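Long-range contact in tRNA (adenine(58)-N(1))-methyltransferase TrmI (PDB 5C0O), which catalyses the S-adenosylmethionine-dependent methylation of adenine 58 in tRNA to N1-methyladenine, and is required for cell growth at extreme temperatures: residues 100-105 with 129-134. The protein carries 1 engineered substitution. Numbering follows the deposited sequence.
Sequences AGTGSG and HHLAQA. With SAM (S-adenosylmethionine), chain E.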
loop_
_atom_site.group_PDB
_atom_site.type_symbol
_atom_site.label_atom_id
_atom_site.label_comp_id
_atom_site.label_asym_id
_atom_site.label_seq_id
_atom_site.Cartn_x
_atom_site.Cartn_y
_atom_site.Cartn_z
ATOM N N ALA A 100 -25.712 7.975 -7.296
ATOM C CA ALA A 100 -25.410 8.662 -8.545
ATOM C C ALA A 100 -23.890 8.672 -8.758
ATOM O O ALA A 100 -23.161 8.963 -7.810
ATOM C CB ALA A 100 -25.954 10.075 -8.526
ATOM N N GLY A 101 -23.387 8.358 -9.957
ATOM C CA GLY A 101 -24.168 7.990 -11.130
ATOM C C GLY A 101 -24.133 6.488 -11.358
ATOM O O GLY A 101 -23.222 5.809 -10.887
ATOM N N THR A 102 -25.116 5.970 -12.089
ATOM C CA THR A 102 -25.219 4.531 -12.317
ATOM C C THR A 102 -24.070 4.011 -13.178
ATOM O O THR A 102 -23.650 2.865 -13.028
ATOM C CB THR A 102 -26.550 4.158 -12.995
ATOM O OG1 THR A 102 -27.604 4.978 -12.476
ATOM C CG2 THR A 102 -26.880 2.694 -12.751
ATOM N N GLY A 103 -23.572 4.856 -14.078
ATOM C CA GLY A 103 -22.439 4.510 -14.922
ATOM C C GLY A 103 -22.699 3.279 -15.768
ATOM O O GLY A 103 -23.444 3.333 -16.747
ATOM N N SER A 104 -22.069 2.169 -15.391
ATOM C CA SER A 104 -22.325 0.875 -16.019
ATOM C C SER A 104 -22.935 -0.095 -15.008
ATOM O O SER A 104 -22.970 -1.305 -15.235
ATOM C CB SER A 104 -21.038 0.295 -16.603
ATOM O OG SER A 104 -20.306 1.293 -17.292
ATOM N N GLY A 105 -23.390 0.447 -13.880
ATOM C CA GLY A 105 -24.206 -0.296 -12.936
ATOM C C GLY A 105 -23.471 -1.189 -11.950
ATOM O O GLY A 105 -24.087 -2.049 -11.322
ATOM N N HIS A 129 -27.377 7.074 -22.811
ATOM C CA HIS A 129 -26.555 6.026 -23.405
ATOM C C HIS A 129 -25.967 5.126 -22.322
ATOM O O HIS A 129 -26.059 3.900 -22.407
ATOM C CB HIS A 129 -25.436 6.637 -24.251
ATOM N N HIS A 130 -25.371 5.743 -21.306
ATOM C CA HIS A 130 -24.783 5.009 -20.190
ATOM C C HIS A 130 -25.820 4.164 -19.461
ATOM O O HIS A 130 -25.562 3.014 -19.103
ATOM C CB HIS A 130 -24.133 5.974 -19.193
ATOM C CG HIS A 130 -22.902 6.653 -19.711
ATOM N ND1 HIS A 130 -22.584 7.956 -19.395
ATOM C CD2 HIS A 130 -21.905 6.204 -20.507
ATOM C CE1 HIS A 130 -21.446 8.283 -19.983
ATOM N NE2 HIS A 130 -21.014 7.238 -20.665
ATOM N N LEU A 131 -26.994 4.750 -19.254
ATOM C CA LEU A 131 -28.028 4.159 -18.411
ATOM C C LEU A 131 -28.529 2.814 -18.932
ATOM O O LEU A 131 -28.733 1.882 -18.155
ATOM C CB LEU A 131 -29.198 5.136 -18.278
ATOM C CG LEU A 131 -30.382 4.756 -17.382
ATOM C CD1 LEU A 131 -29.968 3.992 -16.122
ATOM C CD2 LEU A 131 -31.135 6.021 -17.001
ATOM N N ALA A 132 -28.730 2.706 -20.241
ATOM C CA ALA A 132 -29.206 1.454 -20.820
ATOM C C ALA A 132 -28.261 0.313 -20.460
ATOM O O ALA A 132 -28.686 -0.691 -19.889
ATOM C CB ALA A 132 -29.345 1.578 -22.324
ATOM N N GLN A 133 -26.979 0.481 -20.773
ATOM C CA GLN A 133 -25.974 -0.537 -20.477
ATOM C C GLN A 133 -25.914 -0.829 -18.981
ATOM O O GLN A 133 -25.672 -1.966 -18.570
ATOM C CB GLN A 133 -24.596 -0.096 -20.977
ATOM C CG GLN A 133 -23.535 -1.188 -20.915
ATOM C CD GLN A 133 -23.890 -2.395 -21.762
ATOM O OE1 GLN A 133 -23.975 -3.518 -21.261
ATOM N NE2 GLN A 133 -24.097 -2.169 -23.055
ATOM N N ALA A 134 -26.129 0.201 -18.167
ATOM C CA ALA A 134 -26.177 0.021 -16.723
ATOM C C ALA A 134 -27.326 -0.910 -16.369
ATOM O O ALA A 134 -27.161 -1.856 -15.599
ATOM C CB ALA A 134 -26.331 1.356 -16.013
HETATM N N SAM E . -19.161 3.123 -9.816
HETATM C CA SAM E . -20.007 3.405 -10.978
HETATM C C SAM E . -20.484 2.119 -11.645
HETATM O O SAM E . -20.990 2.143 -12.768
HETATM O OXT SAM E . -20.364 1.027 -11.089
HETATM C CB SAM E . -19.280 4.264 -12.009
HETATM C CG SAM E . -20.017 5.545 -12.391
HETATM S SD SAM E . -19.234 6.417 -13.773
HETATM C CE SAM E . -17.545 6.617 -13.152
HETATM C "C5'" SAM E . -19.896 8.092 -13.578
HETATM C "C4'" SAM E . -21.306 8.239 -14.144
HETATM O "O4'" SAM E . -22.027 9.164 -13.363
HETATM C "C3'" SAM E . -21.353 8.764 -15.574
HETATM O "O3'" SAM E . -21.650 7.714 -16.463
HETATM C "C2'" SAM E . -22.466 9.799 -15.593
HETATM O "O2'" SAM E . -23.525 9.367 -16.420
HETATM C "C1'" SAM E . -22.960 9.861 -14.159
HETATM N N9 SAM E . -23.074 11.231 -13.632
HETATM C C8 SAM E . -22.104 12.198 -13.624
HETATM N N7 SAM E . -22.611 13.305 -13.033
HETATM C C5 SAM E . -23.886 13.054 -12.665
HETATM C C6 SAM E . -24.848 13.827 -12.032
HETATM N N6 SAM E . -24.570 15.077 -11.677
HETATM N N1 SAM E . -26.093 13.291 -11.777
HETATM C C2 SAM E . -26.376 11.993 -12.152
HETATM N N3 SAM E . -25.413 11.231 -12.780
HETATM C C4 SAM E . -24.188 11.752 -13.031
#
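Ala134, on helix 128-139, presses its methyl group into the turn made by residues 102-105. Its CB meets the Thr102 methyl CG2 at 3.6 Å and lies as close to the carbonyl oxygen of Gly103, while its CA backs onto the Ser104 carbonyl carbon. Thr102 is turned for this: CG2 stands anti to its own backbone N and faces the helix, and chi1 of -38° leaves OG1 beside that N, where it hydrogen-bonds Ser123 OG on strand 120-125. Leu131 brings CD1 to the edge of the same patch, and Phe149 touches both Leu131 and Thr102. No hydrogen bond joins the two segments directly.

The bound S-adenosylmethionine links them instead. On the loop, a type II' turn from Thr102 to Gly105 closes with Gly105 N on Thr102 O and presents its amides to the carboxyl end of the methionine part: Ser104 N donates to SAM O at 2.8 Å, and Gly105 N adds a weak bond to the same oxygen. Gly103 sits at positive phi, and a side chain there would run into SAM CG. From the helix, His130 reaches the ribose. Its CG is anti to the carbonyl carbon (chi1 -69°), which carries the imidazole past Gly103 O, 3.7 Å from His130 CB, to the sugar hydroxyls. ND1 lies 3.1 Å from SAM O3' and gives SAM O2' a weak, long hydrogen bond of 3.4 Å. With an alanine here, the ribose would probably lose this bond and the ring beside O3'. Glu125 ties loop and cofactor together, taking Gly103 N with OE1 and bonding SAM through OE2. This is the glycine-rich loop after the first strand of a class I, Rossmann-like methyltransferase, packed against the helix that follows the second strand.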